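Local coordinates for oxidoreductase, NAD-binding/iron-sulfur cluster-binding protein (Nitratireductor pacificus pht-3B, PDB 6ZXU), which acts as a catabolic reductive dehalogenase, carrying a cobalamin and two iron-sulfur clusters, and removes halogen substituents from its substrates, at residues A678-R683 with L696-S701; E328-E333 with Y578-M583. All coordinates share one frame; numbering follows the deposited sequence.

Contact 1 of 2, residues A678-R683 with L696-S701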
# COMPACT_ATOMS: atom_id res chain seq x y z
N ALA A 678 -25.04 6.58 13.53
CA ALA A 678 -24.56 7.58 14.48
C ALA A 678 -23.35 8.30 13.86
O ALA A 678 -22.56 7.68 13.11
CB ALA A 678 -24.16 6.94 15.77
N MET A 679 -23.26 9.60 14.04
CA MET A 679 -22.11 10.37 13.59
C MET A 679 -21.47 11.09 14.77
O MET A 679 -22.15 11.40 15.73
CB MET A 679 -22.46 11.37 12.50
CG MET A 679 -23.50 12.36 12.89
SD MET A 679 -23.64 13.80 11.84
CE MET A 679 -23.57 13.23 10.15
N TYR A 680 -20.19 11.37 14.68
CA TYR A 680 -19.48 11.93 15.80
C TYR A 680 -18.66 13.11 15.31
O TYR A 680 -17.43 13.03 15.20
CB TYR A 680 -18.62 10.88 16.47
CG TYR A 680 -19.42 9.77 17.04
CD1 TYR A 680 -20.11 9.91 18.21
CD2 TYR A 680 -19.62 8.60 16.32
CE1 TYR A 680 -20.92 8.91 18.72
CE2 TYR A 680 -20.48 7.60 16.78
CZ TYR A 680 -21.13 7.78 18.01
OH TYR A 680 -21.95 6.74 18.52
N PRO A 681 -19.35 14.25 15.07
CA PRO A 681 -18.61 15.46 14.74
C PRO A 681 -17.93 15.98 16.00
O PRO A 681 -18.16 15.44 17.05
CB PRO A 681 -19.71 16.40 14.24
CG PRO A 681 -20.93 15.93 14.95
CD PRO A 681 -20.79 14.47 15.09
N PRO A 682 -17.11 17.05 15.88
CA PRO A 682 -16.40 17.55 17.06
C PRO A 682 -17.18 17.68 18.37
O PRO A 682 -16.63 17.38 19.44
CB PRO A 682 -15.86 18.89 16.58
CG PRO A 682 -15.53 18.59 15.15
CD PRO A 682 -16.66 17.75 14.66
N ARG A 683 -18.42 18.07 18.32
CA ARG A 683 -19.09 18.16 19.59
C ARG A 683 -19.25 16.86 20.34
O ARG A 683 -19.51 16.90 21.52
CB ARG A 683 -20.43 18.83 19.45
CG ARG A 683 -21.47 18.15 18.70
CD ARG A 683 -22.75 19.03 18.66
NE ARG A 683 -23.39 19.00 19.96
CZ ARG A 683 -24.30 18.11 20.34
NH1 ARG A 683 -24.76 17.24 19.48
NH2 ARG A 683 -24.73 18.09 21.61
N LEU A 696 -13.91 8.67 27.72
CA LEU A 696 -15.13 9.32 27.31
C LEU A 696 -16.00 8.29 26.59
O LEU A 696 -15.90 8.13 25.37
CB LEU A 696 -14.83 10.56 26.41
CG LEU A 696 -16.12 11.33 25.98
CD1 LEU A 696 -16.85 11.96 27.15
CD2 LEU A 696 -15.84 12.38 24.92
N PRO A 697 -16.92 7.66 27.32
CA PRO A 697 -17.78 6.64 26.69
C PRO A 697 -18.49 7.20 25.47
O PRO A 697 -18.99 8.34 25.50
CB PRO A 697 -18.74 6.27 27.78
CG PRO A 697 -17.96 6.55 29.06
CD PRO A 697 -17.19 7.81 28.78
N VAL A 698 -18.48 6.43 24.37
CA VAL A 698 -19.04 6.97 23.14
C VAL A 698 -20.55 7.23 23.35
O VAL A 698 -21.28 6.37 23.83
CB VAL A 698 -18.77 6.02 21.97
CG1 VAL A 698 -19.53 6.48 20.74
CG2 VAL A 698 -17.32 6.09 21.57
N ASP A 699 -21.04 8.41 22.96
CA ASP A 699 -22.44 8.75 23.17
C ASP A 699 -23.27 8.34 21.97
O ASP A 699 -23.60 9.15 21.12
CB ASP A 699 -22.55 10.25 23.46
CG ASP A 699 -24.00 10.71 23.69
OD1 ASP A 699 -24.91 9.84 23.74
OD2 ASP A 699 -24.27 11.96 23.76
N ARG A 700 -23.70 7.10 21.94
CA ARG A 700 -24.36 6.60 20.74
C ARG A 700 -25.72 7.20 20.58
O ARG A 700 -26.09 7.60 19.47
CB ARG A 700 -24.42 5.08 20.75
CG ARG A 700 -24.97 4.55 19.45
CD ARG A 700 -24.47 3.17 19.12
NE ARG A 700 -25.00 2.80 17.82
CZ ARG A 700 -24.40 2.99 16.66
NH1 ARG A 700 -23.19 3.51 16.60
NH2 ARG A 700 -25.04 2.65 15.58
N SER A 701 -26.51 7.29 21.62
CA SER A 701 -27.83 7.88 21.39
C SER A 701 -27.70 9.33 20.90
O SER A 701 -28.45 9.78 20.01
CB SER A 701 -28.70 7.79 22.64
OG SER A 701 -27.92 8.38 23.60
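The phenol oxygen of Tyr680 is hydrogen-bonded to Glu573 OE1 of helix 572-581 and packs against two carbons of 696-701, with OH 3.3 Å from both Arg700 CA and Val698 CG1. That same carboxylate oxygen forms a salt bridge with Arg700 NH1, and Asp571 takes NH2, so two acids share the guanidinium. The tyrosine ring comes in edgewise, its CE1 3.6 Å from Asp699 O, with this carbonyl and Arg700 CA both near the ring plane. Val698 crosses the tyrosine side chain at about a right angle and sets its CG1 methyl 3.4 Å from Tyr680 CZ; chi1 of 171°, with CG1 opposite the backbone nitrogen, directs that branch at the phenol. Arg700 runs extended from CG to NE, which carries its guanidinium back to Ala678, whose CB covers one face, 3.7 Å from NH1. Asp699 centres an inverse gamma turn and is the N-cap of helix 700-709, its OD1 accepting from Gly702 N. A phenylalanine in place of Tyr680 would probably leave Glu573 without one of its partners and open a gap beside Arg700 CA and the Val698 methyl. Chemically, one carboxylate joins a phenol and a guanidinium drawn from different segments, tying the loop of 678-683 and the start of helix 700-709 to helix 572-581.

Contact 2 of 2, residues E328-E333 with Y578-M583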
# COMPACT_ATOMS: atom_id res chain seq x y z
N GLU A 328 -14.73 -2.65 27.05
CA GLU A 328 -13.53 -3.41 27.46
C GLU A 328 -13.00 -4.22 26.34
O GLU A 328 -11.78 -4.29 26.16
CB GLU A 328 -13.82 -4.35 28.70
N LYS A 329 -13.86 -4.88 25.58
CA LYS A 329 -13.32 -5.80 24.53
C LYS A 329 -12.51 -5.08 23.48
O LYS A 329 -11.36 -5.51 23.11
CB LYS A 329 -14.42 -6.61 23.85
CG LYS A 329 -13.82 -7.81 23.10
CD LYS A 329 -14.86 -8.62 22.34
CE LYS A 329 -15.47 -9.84 23.08
NZ LYS A 329 -16.26 -10.69 22.11
N ALA A 330 -13.06 -3.93 23.04
CA ALA A 330 -12.33 -3.11 22.08
C ALA A 330 -10.96 -2.63 22.63
O ALA A 330 -9.94 -2.62 21.92
CB ALA A 330 -13.20 -1.95 21.68
N LYS A 331 -10.94 -2.26 23.90
CA LYS A 331 -9.70 -1.87 24.57
C LYS A 331 -8.67 -3.03 24.60
O LYS A 331 -7.48 -2.86 24.27
CB LYS A 331 -10.03 -1.39 25.97
CG LYS A 331 -8.87 -0.77 26.69
CD LYS A 331 -9.31 -0.43 28.11
CE LYS A 331 -8.08 -0.06 28.94
NZ LYS A 331 -8.39 0.48 30.33
N GLN A 332 -9.14 -4.20 24.99
CA GLN A 332 -8.27 -5.39 25.11
C GLN A 332 -7.69 -5.75 23.73
O GLN A 332 -6.52 -6.18 23.66
CB GLN A 332 -9.02 -6.65 25.66
N GLU A 333 -8.48 -5.58 22.66
CA GLU A 333 -8.07 -6.05 21.33
C GLU A 333 -7.37 -5.03 20.48
O GLU A 333 -6.79 -5.40 19.45
CB GLU A 333 -9.23 -6.62 20.58
CG GLU A 333 -9.63 -8.00 21.11
CD GLU A 333 -8.52 -9.14 20.86
OE1 GLU A 333 -8.04 -9.39 19.69
OE2 GLU A 333 -8.09 -9.76 21.88
N TYR A 578 -16.25 -3.69 14.70
CA TYR A 578 -16.07 -4.86 13.86
C TYR A 578 -14.58 -5.12 13.55
O TYR A 578 -14.07 -6.21 13.78
CB TYR A 578 -16.91 -4.80 12.58
CG TYR A 578 -16.85 -6.07 11.77
CD1 TYR A 578 -17.56 -7.19 12.16
CD2 TYR A 578 -16.02 -6.19 10.67
CE1 TYR A 578 -17.47 -8.39 11.45
CE2 TYR A 578 -15.94 -7.37 9.96
CZ TYR A 578 -16.68 -8.48 10.35
OH TYR A 578 -16.59 -9.66 9.64
N ARG A 579 -13.88 -4.13 13.08
CA ARG A 579 -12.50 -4.34 12.72
C ARG A 579 -11.61 -4.76 13.92
O ARG A 579 -10.77 -5.65 13.79
CB ARG A 579 -11.93 -3.07 12.07
CG ARG A 579 -12.58 -2.69 10.77
CD ARG A 579 -11.85 -1.57 9.99
NE ARG A 579 -10.63 -2.05 9.41
CZ ARG A 579 -9.49 -1.44 9.43
NH1 ARG A 579 -8.45 -1.98 8.82
NH2 ARG A 579 -9.38 -0.26 9.97
N VAL A 580 -11.78 -4.10 15.08
CA VAL A 580 -10.95 -4.35 16.25
C VAL A 580 -11.27 -5.72 16.86
O VAL A 580 -10.38 -6.44 17.30
CB VAL A 580 -11.11 -3.25 17.29
CG1 VAL A 580 -10.46 -3.58 18.62
CG2 VAL A 580 -10.47 -1.95 16.72
N THR A 581 -12.55 -6.05 16.91
CA THR A 581 -13.01 -7.20 17.70
C THR A 581 -13.52 -8.45 16.95
O THR A 581 -13.71 -9.46 17.58
CB THR A 581 -14.10 -6.83 18.75
OG1 THR A 581 -15.34 -6.66 18.10
CG2 THR A 581 -13.78 -5.59 19.55
N GLN A 582 -13.80 -8.43 15.66
CA GLN A 582 -14.25 -9.65 15.03
C GLN A 582 -13.14 -10.72 15.01
O GLN A 582 -11.94 -10.40 14.90
CB GLN A 582 -14.82 -9.38 13.65
CG GLN A 582 -13.81 -8.98 12.55
CD GLN A 582 -13.37 -10.18 11.74
OE1 GLN A 582 -13.90 -11.27 11.89
NE2 GLN A 582 -12.45 -9.96 10.84
N MET A 583 -13.54 -11.98 15.18
CA MET A 583 -12.63 -13.04 15.52
C MET A 583 -12.41 -14.08 14.40
O MET A 583 -11.67 -15.03 14.62
CB MET A 583 -13.15 -13.80 16.75
CG MET A 583 -13.27 -12.93 17.99
SD MET A 583 -14.03 -13.81 19.43
CE MET A 583 -15.80 -13.90 18.93
O HOH W 1 -15.66 -10.52 19.57
O HOH W 2 -9.37 -8.96 17.50
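Apolar packing joins Ala330 and Glu333 of helix 328-333 to Val580 and Thr581, in the last turn of helix 572-581. Val580 CG1 meets the backbone of the other helix, 3.5 Å from Ala330 O, and also lies against the CB of Glu333, which itself rests 3.5 Å from Val580 O. The methyl of Thr581 does the same one residue on, with CG2 3.8 Å from Ala330 CA; small Ala330 lets the two backbones come close. Lys329 crosses Thr581 at about a right angle, its aliphatic CD 4.1 Å from Thr581 CB. The threonine hydroxyl turns the other way: chi1 of 77° sets OG1 between the backbone nitrogen and carbonyl carbon, and it bonds back to Lys577 O.

Polar links run through two waters, each donating to a carbonyl at the C-terminal end of helix 572-581. One water accepts from Lys329 NZ at 2.6 Å and donates to Thr581 O at 3.0 Å, so the ammonium may favourably offset the negative end of that helix's dipole. The second gives its protons to Glu333 OE1, 2.6 Å away, and to Val580 O, 2.7 Å away; the bend at chi2 (-66°) folds the carboxylate round to it. Glu333 OE1 also has a salt bridge with Arg336.

On helix 572-581 Tyr578 and Arg579 reach an iron-sulfur cluster, and Arg579 also touches cobalamin. Within the fold, helix 328-333 packs against the C-terminal turn of helix 572-581, while Phe318 of helix 317-323 touches Val580 and Arg579.

In the fold
Contact 2 closes before contact 1 opens along the chain, and the two lie on the same side of the chain's centre, their own centres 18 Å apart and their nearest atoms about 9 Å. Helix 572-581 relates them: contact 2 uses its C-terminal turn, while the side chains of contact 1 reach Val572 and Glu573 at its start. Helix 317-323 is a second shared neighbour, offering Phe317 to Tyr680, Arg320 to Leu696 and Phe318 to Val580. The side chains of Tyr680 and Val580 each lie about 6 Å from the cobalamin, so the loop of contact 1 and the end of helix 572-581 both stand near the cofactor, with helix 328-333 packed against the latter helix.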